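Local coordinates for protein aerobactin synthase IucC (Klebsiella pneumoniae, PDB 6CN7) that probably completes the siderophore aerobactin by using ATP to attach a second N-acetyl-N-hydroxylysine to a carboxyl group of N-citryl-N-acetyl-N-hydroxylysine, at residues 18-23 against 48-53; 126-131 against 364-369; 228-233 against 346-351; 409-414 against 514-519. The protein carries 5 engineered substitutions. All blocks are in the same frame, centred on the assembly; numbering follows the deposited sequence.

Interaction 1: 18-23 against 48-53; sequences KMLAEL and WRFSAE
Leu20 on helix 4-25 reaches across to Trp48 and Phe50 on strand 46-54, an alpha-on-beta packing in which an N-terminal helix lies against a four-stranded antiparallel sheet of consecutive hairpins. The backbones stay well apart, with Leu20 CA 8.9 Å from Trp48 CA, and one leucine spans the gap. Its CB points toward the strand, and CG lies anti to the carbonyl carbon (chi1 -68°). Neither atom comes within touching distance of the strand. At the fork, chi2 of 175° sets CD1 straight on as the extension of the chain, so this methyl makes the main contact. Leu20 CD1 lies 4.0 Å from Trp48 CB and 4.1 Å from Trp48 CG, at the root of the indole. It is 3.8 Å above the indole plane, displaced toward the rim, and the leucine and tryptophan side chains cross at roughly a right angle. The same methyl, Leu20 CD1, also approaches Phe50 CE2, more loosely, at 4.5 Å. The methyl faces two aromatic residues that flank outward-directed Arg49 along the strand. The second branch, Leu20 CD2, is a little farther off but still about 4.3 Å from Trp48 CD1.

Neighbours complete the packing: Ile62 of strand 60-62 packs on Leu20 and Phe50, and Leu79 of helix 76-87 on Trp48. Trp48 NE1 is hydrogen-bonded to Gln82 OE1, which probably helps fix the rotation of the ring beneath the leucine methyl.

Interaction 2: 126-131 against 364-369; sequences LDADRL and DESPIL
Ala128, in the first turn of helix 128-133, comes closest to Pro367 on strand 366-369, with 6.2 Å between their CA atoms. The helix start is capped by Asp127: Asp129 N makes a weak bond to Asp127 OD2, bent to 132° at the hydrogen. Such a close approach is possible because the side chain aimed at the strand is a single methyl. Ala128 CB stands 3.4 Å from Pro367 O and also lies against the pyrrolidine ring, 3.8 Å from Pro367 CG. Beside these, Ser366 OG, anti to its own backbone nitrogen (chi1 -180°), is turned to the same methyl at 4.0 Å from Ala128 CB. A bound MES, probably from the crystallisation liquor, sits about 3 Å from the Ser366 side chain, which is consistent with a pocket here. One turn along, the contact becomes purely apolar. Leu131 carries CG anti to the backbone N, and CD2 prolongs the chain to end 4.2 Å from Ile368 CG2. A water modelled between the carbonyls of Ala128 and Pro367 is doubtful, being too close to the former.

Strand 366-369 lies at one edge of a mixed sheet, as counted within this chain: Ser366 and Ile368 hydrogen-bond through their backbones to Met432 and Leu430 of strand 428-433. Helix 128-133 packs beside it, while Tyr387 of helix 383-391 touches both Leu131 and Ile368.

Interaction 3: 228-233 against 346-351; sequences QQKISL and QEMLGV
Ile231 and Leu349 meet through their terminal methyls, the two side chains crossing obliquely. Ile231 CD1 is modelled only 3.3 Å from Leu349 CD2, tighter than a relaxed methyl contact, so its exact value should be read with caution. Behind it, Ile231 CG1 lies 3.8 Å from the same methyl, Leu349 CD2. The second pair is Lys230 with Met348: the thioether chain runs extended as far as SD, then bends (chi3 71°) and lays Met348 CE 3.7 Å from Lys230 CB. The lysine offers its root here, as its amino group turns off in another direction. The one carbonyl among these groups, Met348 O, 3.9 Å from Ile231 CD1, receives a hydrogen bond from Gln226 NE2.

Farther out, the contact joins helix 224-234, whose 228-231 turn is widened in the manner of a pi helix, to the junction at Leu349 between helix 344-348 and strand 350-355 of the large antiparallel sheet in the IucA/IucC family region. Val222 and Leu220 of strand 217-222 back Ile231 and Leu349 respectively. Helix 224-234 also reaches the dimer interface, where Gln229 OE1 bonds to Gln229 NE2 of the second subunit.

The meeting surfaces are hydrocarbon and thioether, so they hold by shape and dispersion.

Interaction 4: 409-414 against 514-519; sequences PLYHLL and AVLSDY
His412 and Tyr519 supply the polar part of the contact. Their hydrogen bond, 2.9 Å from His412 ND1 to Tyr519 OH, is somewhat bent (145°) and could run in either direction. The hydroxyl oxygen meets the imidazole at its edge, in the ring plane, and the nitrogen in turn lies in the plane of the phenol. The other imidazole nitrogen, His412 NE2, is hydrogen-bonded to Asp311 OD2, so the ring is gripped at two points and its rotation is fixed within a buried site.

As aromatic groups the two rings stand nearly perpendicular, with planes at 83° and centroids 5.9 Å apart, the two meeting at their edges, with no stacking over a face. His523 meets both rings, and Phe530 adds to the cluster around Tyr519.

These side chains join two helices of the C-terminal FhuF-like region, helix 395-417 and helix 505-521. Their local axes cross at 42° and approach no closer than 11.5 Å, a wide spacing bridged by tyrosine, histidine and leucine side chains.

The apolar contacts centre on Tyr411. With CG anti to the backbone N, its ring is carried into the gap, where Tyr411 CD2 is 3.6 Å from Tyr519 CE2; the two side chains run past each other at a slant. Leu516 comes in from one turn earlier on its helix, about square to the tyrosine, and sets its CD2 4.1 Å from Tyr411 CD2. The phenol of Tyr411 continues beyond this packing, its OH hydrogen-bonded to Phe533 O.

The four contacts are separate, none touching another. Interaction 1 belongs to the N-terminal helix and hairpin sheet, interactions 2 and 3 to the IucA/IucC family region, and interaction 4 to the FhuF-like region. Interaction 3 is nested within the chain loop that interaction 2 closes, yet their centres are 31 Å apart. Interaction 2 is the nearest to the middle of the chain, and about 12 Å separates its nearest atoms from those of interaction 4; interactions 3 and 4 lie on opposite sides of the chain's centre, 42 Å apart between contact centres. Interaction 2 borders the bound MES, whereas interaction 3 adjoins the second subunit.

Interaction 1: 18-23 against 48-53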
loop_
_atom_site.group_PDB
_atom_site.type_symbol
_atom_site.label_atom_id
_atom_site.label_comp_id
_atom_site.label_asym_id
_atom_site.label_seq_id
_atom_site.Cartn_x
_atom_site.Cartn_y
_atom_site.Cartn_z
ATOM N N LYS A 18 -21.264 -8.647 -21.697
ATOM C CA LYS A 18 -21.914 -8.205 -20.468
ATOM C C LYS A 18 -22.091 -6.692 -20.458
ATOM O O LYS A 18 -23.155 -6.187 -20.081
ATOM C CB LYS A 18 -21.106 -8.661 -19.252
ATOM C CG LYS A 18 -21.739 -8.298 -17.916
ATOM C CD LYS A 18 -20.873 -8.719 -16.740
ATOM C CE LYS A 18 -21.455 -8.206 -15.430
ATOM N NZ LYS A 18 -20.649 -8.615 -14.246
ATOM N N MET A 19 -21.062 -5.952 -20.879
ATOM C CA MET A 19 -21.147 -4.495 -20.904
ATOM C C MET A 19 -22.219 -4.023 -21.880
ATOM O O MET A 19 -23.075 -3.204 -21.530
ATOM C CB MET A 19 -19.787 -3.897 -21.272
ATOM C CG MET A 19 -18.692 -4.147 -20.246
ATOM S SD MET A 19 -17.046 -3.716 -20.860
ATOM C CE MET A 19 -17.191 -1.937 -21.026
ATOM N N LEU A 20 -22.181 -4.522 -23.117
ATOM C CA LEU A 20 -23.143 -4.081 -24.124
ATOM C C LEU A 20 -24.571 -4.389 -23.689
ATOM O O LEU A 20 -25.466 -3.544 -23.809
ATOM C CB LEU A 20 -22.845 -4.747 -25.469
ATOM C CG LEU A 20 -21.561 -4.352 -26.204
ATOM C CD1 LEU A 20 -21.392 -5.215 -27.445
ATOM C CD2 LEU A 20 -21.566 -2.875 -26.584
ATOM N N ALA A 21 -24.803 -5.600 -23.180
ATOM C CA ALA A 21 -26.163 -6.014 -22.851
ATOM C C ALA A 21 -26.739 -5.186 -21.710
ATOM O O ALA A 21 -27.903 -4.776 -21.765
ATOM C CB ALA A 21 -26.187 -7.501 -22.497
ATOM N N GLU A 22 -25.945 -4.927 -20.668
ATOM C CA GLU A 22 -26.468 -4.200 -19.516
ATOM C C GLU A 22 -26.642 -2.717 -19.831
ATOM O O GLU A 22 -27.643 -2.107 -19.437
ATOM C CB GLU A 22 -25.548 -4.395 -18.309
ATOM C CG GLU A 22 -26.135 -3.909 -16.983
ATOM C CD GLU A 22 -27.321 -4.735 -16.521
ATOM O OE1 GLU A 22 -27.399 -5.925 -16.886
ATOM O OE2 GLU A 22 -28.176 -4.192 -15.792
ATOM N N LEU A 23 -25.681 -2.116 -20.538
ATOM C CA LEU A 23 -25.816 -0.709 -20.901
ATOM C C LEU A 23 -26.958 -0.491 -21.885
ATOM O O LEU A 23 -27.574 0.580 -21.886
ATOM C CB LEU A 23 -24.504 -0.183 -21.487
ATOM C CG LEU A 23 -23.330 -0.074 -20.511
ATOM C CD1 LEU A 23 -22.045 0.210 -21.258
ATOM C CD2 LEU A 23 -23.583 1.007 -19.473
ATOM N N TRP A 48 -20.880 -2.360 -33.190
ATOM C CA TRP A 48 -20.802 -3.718 -32.672
ATOM C C TRP A 48 -21.941 -4.536 -33.257
ATOM O O TRP A 48 -23.106 -4.138 -33.165
ATOM C CB TRP A 48 -20.868 -3.729 -31.144
ATOM C CG TRP A 48 -19.640 -3.170 -30.513
ATOM C CD1 TRP A 48 -19.416 -1.872 -30.161
ATOM C CD2 TRP A 48 -18.452 -3.889 -30.169
ATOM N NE1 TRP A 48 -18.162 -1.737 -29.616
ATOM C CE2 TRP A 48 -17.550 -2.963 -29.609
ATOM C CE3 TRP A 48 -18.064 -5.228 -30.277
ATOM C CZ2 TRP A 48 -16.286 -3.333 -29.158
ATOM C CZ3 TRP A 48 -16.809 -5.593 -29.829
ATOM C CH2 TRP A 48 -15.935 -4.650 -29.276
ATOM N N ARG A 49 -21.598 -5.668 -33.868
ATOM C CA ARG A 49 -22.569 -6.582 -34.449
ATOM C C ARG A 49 -22.461 -7.929 -33.748
ATOM O O ARG A 49 -21.378 -8.341 -33.322
ATOM C CB ARG A 49 -22.348 -6.739 -35.959
ATOM C CG ARG A 49 -22.517 -5.430 -36.722
ATOM C CD ARG A 49 -22.243 -5.567 -38.210
ATOM N NE ARG A 49 -23.225 -6.421 -38.878
ATOM C CZ ARG A 49 -22.991 -7.652 -39.322
ATOM N NH1 ARG A 49 -21.793 -8.211 -39.186
ATOM N NH2 ARG A 49 -23.963 -8.333 -39.916
ATOM N N PHE A 50 -23.598 -8.606 -33.618
ATOM C CA PHE A 50 -23.660 -9.831 -32.831
ATOM C C PHE A 50 -25.035 -10.457 -33.001
ATOM O O PHE A 50 -25.954 -9.852 -33.560
ATOM C CB PHE A 50 -23.379 -9.554 -31.352
ATOM C CG PHE A 50 -24.318 -8.553 -30.734
ATOM C CD1 PHE A 50 -25.549 -8.950 -30.235
ATOM C CD2 PHE A 50 -23.971 -7.214 -30.655
ATOM C CE1 PHE A 50 -26.412 -8.034 -29.669
ATOM C CE2 PHE A 50 -24.834 -6.293 -30.090
ATOM C CZ PHE A 50 -26.055 -6.705 -29.597
ATOM N N SER A 51 -25.163 -11.680 -32.497
ATOM C CA SER A 51 -26.436 -12.378 -32.417
ATOM C C SER A 51 -26.905 -12.375 -30.970
ATOM O O SER A 51 -26.096 -12.513 -30.045
ATOM C CB SER A 51 -26.313 -13.817 -32.923
ATOM O OG SER A 51 -25.841 -13.843 -34.257
ATOM N N ALA A 52 -28.210 -12.217 -30.774
ATOM C CA ALA A 52 -28.745 -12.146 -29.425
ATOM C C ALA A 52 -30.230 -12.462 -29.454
ATOM O O ALA A 52 -30.875 -12.440 -30.505
ATOM C CB ALA A 52 -28.506 -10.766 -28.801
ATOM N N GLU A 53 -30.756 -12.760 -28.271
ATOM C CA GLU A 53 -32.179 -12.958 -28.051
ATOM C C GLU A 53 -32.586 -12.075 -26.883
ATOM O O GLU A 53 -31.910 -12.063 -25.850
ATOM C CB GLU A 53 -32.491 -14.429 -27.760
ATOM C CG GLU A 53 -33.953 -14.727 -27.482
ATOM C CD GLU A 53 -34.195 -16.193 -27.171
ATOM O OE1 GLU A 53 -33.240 -16.990 -27.286
ATOM O OE2 GLU A 53 -35.338 -16.547 -26.808
#

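Interaction 2: 126-131 against 364-369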
loop_
_atom_site.group_PDB
_atom_site.type_symbol
_atom_site.label_atom_id
_atom_site.label_comp_id
_atom_site.label_asym_id
_atom_site.label_seq_id
_atom_site.Cartn_x
_atom_site.Cartn_y
_atom_site.Cartn_z
ATOM N N LEU A 126 -18.694 -29.137 -4.676
ATOM C CA LEU A 126 -17.566 -28.542 -3.977
ATOM C C LEU A 126 -17.944 -28.204 -2.541
ATOM O O LEU A 126 -19.120 -28.102 -2.185
ATOM C CB LEU A 126 -17.089 -27.268 -4.675
ATOM C CG LEU A 126 -16.204 -27.417 -5.916
ATOM C CD1 LEU A 126 -16.990 -28.019 -6.998
ATOM C CD2 LEU A 126 -15.687 -26.075 -6.363
ATOM N N ASP A 127 -16.918 -28.029 -1.712
ATOM C CA ASP A 127 -17.117 -27.426 -0.405
ATOM C C ASP A 127 -17.846 -26.099 -0.567
ATOM O O ASP A 127 -17.538 -25.311 -1.465
ATOM C CB ASP A 127 -15.772 -27.218 0.291
ATOM C CG ASP A 127 -15.910 -26.525 1.631
ATOM O OD1 ASP A 127 -16.398 -27.166 2.587
ATOM O OD2 ASP A 127 -15.532 -25.337 1.730
ATOM N N ALA A 128 -18.830 -25.863 0.301
ATOM C CA ALA A 128 -19.652 -24.661 0.183
ATOM C C ALA A 128 -18.796 -23.405 0.087
ATOM O O ALA A 128 -19.092 -22.501 -0.703
ATOM C CB ALA A 128 -20.609 -24.566 1.372
ATOM N N ASP A 129 -17.720 -23.335 0.873
ATOM C CA ASP A 129 -16.884 -22.138 0.879
ATOM C C ASP A 129 -16.086 -21.997 -0.410
ATOM O O ASP A 129 -15.833 -20.874 -0.861
ATOM C CB ASP A 129 -15.941 -22.161 2.082
ATOM C CG ASP A 129 -16.684 -22.110 3.406
ATOM O OD1 ASP A 129 -17.781 -21.513 3.451
ATOM O OD2 ASP A 129 -16.173 -22.668 4.400
ATOM N N ARG A 130 -15.673 -23.113 -1.015
ATOM C CA ARG A 130 -14.947 -23.028 -2.275
ATOM C C ARG A 130 -15.879 -22.642 -3.416
ATOM O O ARG A 130 -15.498 -21.866 -4.301
ATOM C CB ARG A 130 -14.248 -24.357 -2.568
ATOM C CG ARG A 130 -13.525 -24.404 -3.910
ATOM C CD ARG A 130 -12.568 -23.246 -4.108
ATOM N NE ARG A 130 -11.591 -23.141 -3.026
ATOM C CZ ARG A 130 -10.380 -23.688 -3.040
ATOM N NH1 ARG A 130 -9.575 -23.531 -1.999
ATOM N NH2 ARG A 130 -9.965 -24.389 -4.089
ATOM N N LEU A 131 -17.103 -23.175 -3.419
ATOM C CA LEU A 131 -18.061 -22.813 -4.457
ATOM C C LEU A 131 -18.366 -21.321 -4.418
ATOM O O LEU A 131 -18.412 -20.661 -5.463
ATOM C CB LEU A 131 -19.343 -23.630 -4.298
ATOM C CG LEU A 131 -20.489 -23.302 -5.263
ATOM C CD1 LEU A 131 -20.051 -23.445 -6.713
ATOM C CD2 LEU A 131 -21.692 -24.191 -4.980
ATOM N N ASP A 364 -27.143 -32.833 6.978
ATOM C CA ASP A 364 -27.044 -33.022 5.536
ATOM C C ASP A 364 -27.236 -31.734 4.744
ATOM O O ASP A 364 -27.109 -31.756 3.515
ATOM C CB ASP A 364 -28.073 -34.060 5.076
ATOM N N GLU A 365 -27.531 -30.618 5.405
ATOM C CA GLU A 365 -27.795 -29.370 4.706
ATOM C C GLU A 365 -26.493 -28.695 4.293
ATOM O O GLU A 365 -25.470 -28.795 4.976
ATOM C CB GLU A 365 -28.607 -28.421 5.587
ATOM C CG GLU A 365 -30.095 -28.714 5.609
ATOM C CD GLU A 365 -30.860 -27.770 6.515
ATOM O OE1 GLU A 365 -30.219 -27.092 7.344
ATOM O OE2 GLU A 365 -32.101 -27.703 6.395
ATOM N N SER A 366 -26.542 -27.998 3.160
ATOM C CA SER A 366 -25.393 -27.257 2.671
ATOM C C SER A 366 -25.813 -25.860 2.231
ATOM O O SER A 366 -26.850 -25.702 1.576
ATOM C CB SER A 366 -24.723 -27.974 1.496
ATOM O OG SER A 366 -23.600 -27.234 1.041
ATOM N N PRO A 367 -25.027 -24.834 2.558
ATOM C CA PRO A 367 -25.367 -23.473 2.133
ATOM C C PRO A 367 -24.819 -23.136 0.756
ATOM O O PRO A 367 -23.724 -23.554 0.369
ATOM C CB PRO A 367 -24.695 -22.612 3.208
ATOM C CG PRO A 367 -23.466 -23.385 3.548
ATOM C CD PRO A 367 -23.835 -24.847 3.425
ATOM N N ILE A 368 -25.607 -22.372 0.005
ATOM C CA ILE A 368 -25.152 -21.751 -1.231
ATOM C C ILE A 368 -25.722 -20.344 -1.287
ATOM O O ILE A 368 -26.788 -20.063 -0.730
ATOM C CB ILE A 368 -25.568 -22.547 -2.493
ATOM C CG1 ILE A 368 -27.094 -22.534 -2.677
ATOM C CG2 ILE A 368 -25.044 -23.979 -2.417
ATOM C CD1 ILE A 368 -27.553 -23.065 -4.017
ATOM N N LEU A 369 -25.003 -19.453 -1.957
ATOM C CA LEU A 369 -25.568 -18.163 -2.309
ATOM C C LEU A 369 -26.534 -18.347 -3.469
ATOM O O LEU A 369 -26.300 -19.163 -4.366
ATOM C CB LEU A 369 -24.470 -17.172 -2.691
ATOM C CG LEU A 369 -23.461 -16.840 -1.590
ATOM C CD1 LEU A 369 -22.449 -15.828 -2.096
ATOM C CD2 LEU A 369 -24.152 -16.320 -0.333
HETATM O O HOH W 1 -21.495 -22.407 -1.142
#

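Interaction 3: 228-233 against 346-351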
loop_
_atom_site.group_PDB
_atom_site.type_symbol
_atom_site.label_atom_id
_atom_site.label_comp_id
_atom_site.label_asym_id
_atom_site.label_seq_id
_atom_site.Cartn_x
_atom_site.Cartn_y
_atom_site.Cartn_z
ATOM N N GLN A 228 -1.959 -2.904 6.622
ATOM C CA GLN A 228 -0.847 -2.620 5.725
ATOM C C GLN A 228 -0.983 -1.238 5.093
ATOM O O GLN A 228 -0.037 -0.442 5.098
ATOM C CB GLN A 228 -0.787 -3.709 4.656
ATOM C CG GLN A 228 0.402 -3.661 3.720
ATOM C CD GLN A 228 0.334 -4.758 2.676
ATOM O OE1 GLN A 228 0.350 -4.489 1.476
ATOM N NE2 GLN A 228 0.241 -6.005 3.130
ATOM N N GLN A 229 -2.164 -0.928 4.559
ATOM C CA GLN A 229 -2.348 0.261 3.738
ATOM C C GLN A 229 -2.875 1.470 4.496
ATOM O O GLN A 229 -2.581 2.603 4.099
ATOM C CB GLN A 229 -3.309 -0.044 2.584
ATOM C CG GLN A 229 -2.826 -1.140 1.653
ATOM C CD GLN A 229 -1.461 -0.846 1.070
ATOM O OE1 GLN A 229 -1.185 0.273 0.639
ATOM N NE2 GLN A 229 -0.594 -1.849 1.060
ATOM N N LYS A 230 -3.647 1.277 5.563
ATOM C CA LYS A 230 -4.360 2.384 6.195
ATOM C C LYS A 230 -3.918 2.624 7.632
ATOM O O LYS A 230 -3.455 3.724 7.951
ATOM C CB LYS A 230 -5.870 2.124 6.128
ATOM C CG LYS A 230 -6.431 2.071 4.711
ATOM C CD LYS A 230 -6.230 3.389 3.970
ATOM C CE LYS A 230 -6.908 3.372 2.612
ATOM N NZ LYS A 230 -6.678 4.620 1.835
ATOM N N ILE A 231 -4.038 1.631 8.512
ATOM C CA ILE A 231 -3.874 1.889 9.937
ATOM C C ILE A 231 -2.407 2.106 10.286
ATOM O O ILE A 231 -2.069 3.016 11.053
ATOM C CB ILE A 231 -4.501 0.742 10.747
ATOM C CG1 ILE A 231 -6.012 0.711 10.494
ATOM C CG2 ILE A 231 -4.216 0.905 12.241
ATOM C CD1 ILE A 231 -6.671 -0.578 10.872
ATOM N N SER A 232 -1.509 1.288 9.731
ATOM C CA SER A 232 -0.088 1.457 10.018
ATOM C C SER A 232 0.417 2.834 9.610
ATOM O O SER A 232 1.466 3.268 10.098
ATOM C CB SER A 232 0.729 0.380 9.305
ATOM O OG SER A 232 0.705 0.573 7.899
ATOM N N LEU A 233 -0.301 3.526 8.728
ATOM C CA LEU A 233 0.078 4.852 8.260
ATOM C C LEU A 233 -0.818 5.950 8.817
ATOM O O LEU A 233 -0.324 6.907 9.422
ATOM C CB LEU A 233 0.045 4.880 6.724
ATOM C CG LEU A 233 0.360 6.210 6.038
ATOM C CD1 LEU A 233 1.765 6.674 6.378
ATOM C CD2 LEU A 233 0.183 6.080 4.530
ATOM N N GLN A 346 -13.908 5.476 13.978
ATOM C CA GLN A 346 -15.063 4.586 14.012
ATOM C C GLN A 346 -15.164 3.746 12.747
ATOM O O GLN A 346 -15.379 2.530 12.816
ATOM C CB GLN A 346 -16.341 5.403 14.214
ATOM C CG GLN A 346 -16.386 6.154 15.532
ATOM C CD GLN A 346 -17.621 7.020 15.666
ATOM O OE1 GLN A 346 -18.311 7.297 14.684
ATOM N NE2 GLN A 346 -17.909 7.453 16.889
ATOM N N GLU A 347 -15.019 4.376 11.580
ATOM C CA GLU A 347 -15.165 3.647 10.326
ATOM C C GLU A 347 -13.997 2.696 10.097
ATOM O O GLU A 347 -14.183 1.593 9.574
ATOM C CB GLU A 347 -15.287 4.630 9.160
ATOM N N MET A 348 -12.790 3.097 10.498
ATOM C CA MET A 348 -11.584 2.376 10.112
ATOM C C MET A 348 -11.135 1.342 11.136
ATOM O O MET A 348 -10.410 0.410 10.768
ATOM C CB MET A 348 -10.446 3.369 9.862
ATOM C CG MET A 348 -10.742 4.370 8.759
ATOM S SD MET A 348 -9.415 5.558 8.500
ATOM C CE MET A 348 -8.162 4.509 7.765
ATOM N N LEU A 349 -11.539 1.473 12.397
ATOM C CA LEU A 349 -11.126 0.551 13.450
ATOM C C LEU A 349 -12.366 -0.016 14.123
ATOM O O LEU A 349 -13.140 0.729 14.732
ATOM C CB LEU A 349 -10.228 1.252 14.474
ATOM C CG LEU A 349 -8.837 1.642 13.975
ATOM C CD1 LEU A 349 -8.153 2.566 14.967
ATOM C CD2 LEU A 349 -7.992 0.405 13.742
ATOM N N GLY A 350 -12.546 -1.326 14.016
ATOM C CA GLY A 350 -13.700 -1.976 14.598
ATOM C C GLY A 350 -13.776 -3.419 14.150
ATOM O O GLY A 350 -12.980 -3.886 13.331
ATOM N N VAL A 351 -14.759 -4.121 14.707
ATOM C CA VAL A 351 -14.974 -5.530 14.395
ATOM C C VAL A 351 -16.449 -5.849 14.578
ATOM O O VAL A 351 -17.109 -5.310 15.471
ATOM C CB VAL A 351 -14.098 -6.448 15.276
ATOM C CG1 VAL A 351 -14.433 -6.259 16.751
ATOM C CG2 VAL A 351 -14.263 -7.909 14.863
#

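Interaction 4: 409-414 against 514-519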
loop_
_atom_site.group_PDB
_atom_site.type_symbol
_atom_site.label_atom_id
_atom_site.label_comp_id
_atom_site.label_asym_id
_atom_site.label_seq_id
_atom_site.Cartn_x
_atom_site.Cartn_y
_atom_site.Cartn_z
ATOM N N PRO A 409 -41.398 -14.967 2.274
ATOM C CA PRO A 409 -40.994 -14.307 3.530
ATOM C C PRO A 409 -40.665 -12.836 3.351
ATOM O O PRO A 409 -41.068 -12.005 4.174
ATOM C CB PRO A 409 -39.762 -15.110 3.976
ATOM C CG PRO A 409 -39.814 -16.375 3.211
ATOM C CD PRO A 409 -40.515 -16.093 1.933
ATOM N N LEU A 410 -39.941 -12.488 2.287
ATOM C CA LEU A 410 -39.539 -11.100 2.087
ATOM C C LEU A 410 -40.740 -10.215 1.779
ATOM O O LEU A 410 -40.836 -9.092 2.288
ATOM C CB LEU A 410 -38.508 -11.014 0.961
ATOM C CG LEU A 410 -37.171 -11.709 1.235
ATOM C CD1 LEU A 410 -36.309 -11.708 -0.013
ATOM C CD2 LEU A 410 -36.437 -11.040 2.388
ATOM N N TYR A 411 -41.668 -10.698 0.952
ATOM C CA TYR A 411 -42.844 -9.901 0.625
ATOM C C TYR A 411 -43.780 -9.790 1.820
ATOM O O TYR A 411 -44.382 -8.734 2.049
ATOM C CB TYR A 411 -43.564 -10.510 -0.574
ATOM C CG TYR A 411 -44.673 -9.651 -1.134
ATOM C CD1 TYR A 411 -44.421 -8.358 -1.573
ATOM C CD2 TYR A 411 -45.967 -10.137 -1.242
ATOM C CE1 TYR A 411 -45.429 -7.568 -2.091
ATOM C CE2 TYR A 411 -46.983 -9.356 -1.759
ATOM C CZ TYR A 411 -46.706 -8.073 -2.184
ATOM O OH TYR A 411 -47.715 -7.292 -2.698
ATOM N N HIS A 412 -43.914 -10.870 2.593
ATOM C CA HIS A 412 -44.747 -10.833 3.791
ATOM C C HIS A 412 -44.168 -9.879 4.828
ATOM O O HIS A 412 -44.895 -9.073 5.421
ATOM C CB HIS A 412 -44.885 -12.243 4.370
ATOM C CG HIS A 412 -45.648 -12.299 5.657
ATOM N ND1 HIS A 412 -46.998 -12.037 5.736
ATOM C CD2 HIS A 412 -45.250 -12.595 6.917
ATOM C CE1 HIS A 412 -47.399 -12.166 6.987
ATOM N NE2 HIS A 412 -46.357 -12.503 7.723
ATOM N N LEU A 413 -42.857 -9.960 5.066
ATOM C CA LEU A 413 -42.211 -9.020 5.975
ATOM C C LEU A 413 -42.529 -7.580 5.590
ATOM O O LEU A 413 -42.808 -6.741 6.455
ATOM C CB LEU A 413 -40.698 -9.255 5.975
ATOM C CG LEU A 413 -39.858 -8.389 6.919
ATOM C CD1 LEU A 413 -40.253 -8.617 8.369
ATOM C CD2 LEU A 413 -38.378 -8.672 6.721
ATOM N N LEU A 414 -42.513 -7.281 4.287
ATOM C CA LEU A 414 -42.766 -5.917 3.830
ATOM C C LEU A 414 -44.219 -5.512 4.053
ATOM O O LEU A 414 -44.496 -4.459 4.640
ATOM C CB LEU A 414 -42.398 -5.789 2.350
ATOM C CG LEU A 414 -42.813 -4.487 1.655
ATOM C CD1 LEU A 414 -42.167 -3.286 2.326
ATOM C CD2 LEU A 414 -42.464 -4.530 0.177
ATOM N N ALA A 514 -48.193 -17.136 -9.288
ATOM C CA ALA A 514 -49.099 -18.061 -8.617
ATOM C C ALA A 514 -48.731 -18.221 -7.147
ATOM O O ALA A 514 -49.612 -18.247 -6.281
ATOM C CB ALA A 514 -49.085 -19.414 -9.326
ATOM N N VAL A 515 -47.436 -18.333 -6.847
ATOM C CA VAL A 515 -46.999 -18.386 -5.454
ATOM C C VAL A 515 -47.393 -17.107 -4.729
ATOM O O VAL A 515 -47.793 -17.136 -3.560
ATOM C CB VAL A 515 -45.481 -18.641 -5.381
ATOM C CG1 VAL A 515 -44.963 -18.464 -3.956
ATOM C CG2 VAL A 515 -45.158 -20.036 -5.882
ATOM N N LEU A 516 -47.291 -15.964 -5.410
ATOM C CA LEU A 516 -47.686 -14.698 -4.800
ATOM C C LEU A 516 -49.201 -14.548 -4.735
ATOM O O LEU A 516 -49.720 -13.960 -3.781
ATOM C CB LEU A 516 -47.078 -13.524 -5.571
ATOM C CG LEU A 516 -45.557 -13.371 -5.499
ATOM C CD1 LEU A 516 -45.070 -12.390 -6.554
ATOM C CD2 LEU A 516 -45.120 -12.917 -4.110
ATOM N N SER A 517 -49.924 -15.065 -5.732
ATOM C CA SER A 517 -51.382 -15.022 -5.692
ATOM C C SER A 517 -51.921 -15.918 -4.584
ATOM O O SER A 517 -52.744 -15.487 -3.768
ATOM C CB SER A 517 -51.959 -15.438 -7.044
ATOM O OG SER A 517 -51.762 -14.431 -8.018
ATOM N N ASP A 518 -51.476 -17.176 -4.547
ATOM C CA ASP A 518 -51.880 -18.072 -3.469
ATOM C C ASP A 518 -51.586 -17.445 -2.114
ATOM O O ASP A 518 -52.434 -17.447 -1.216
ATOM C CB ASP A 518 -51.162 -19.417 -3.604
ATOM C CG ASP A 518 -51.595 -20.192 -4.834
ATOM O OD1 ASP A 518 -52.533 -19.736 -5.524
ATOM O OD2 ASP A 518 -50.994 -21.256 -5.109
ATOM N N TYR A 519 -50.386 -16.885 -1.958
ATOM C CA TYR A 519 -50.010 -16.296 -0.677
ATOM C C TYR A 519 -50.961 -15.175 -0.274
ATOM O O TYR A 519 -51.364 -15.081 0.891
ATOM C CB TYR A 519 -48.576 -15.775 -0.742
ATOM C CG TYR A 519 -48.326 -14.665 0.240
ATOM C CD1 TYR A 519 -48.090 -14.940 1.580
ATOM C CD2 TYR A 519 -48.346 -13.341 -0.167
ATOM C CE1 TYR A 519 -47.873 -13.926 2.484
ATOM C CE2 TYR A 519 -48.128 -12.319 0.725
ATOM C CZ TYR A 519 -47.894 -12.616 2.047
ATOM O OH TYR A 519 -47.679 -11.592 2.929
#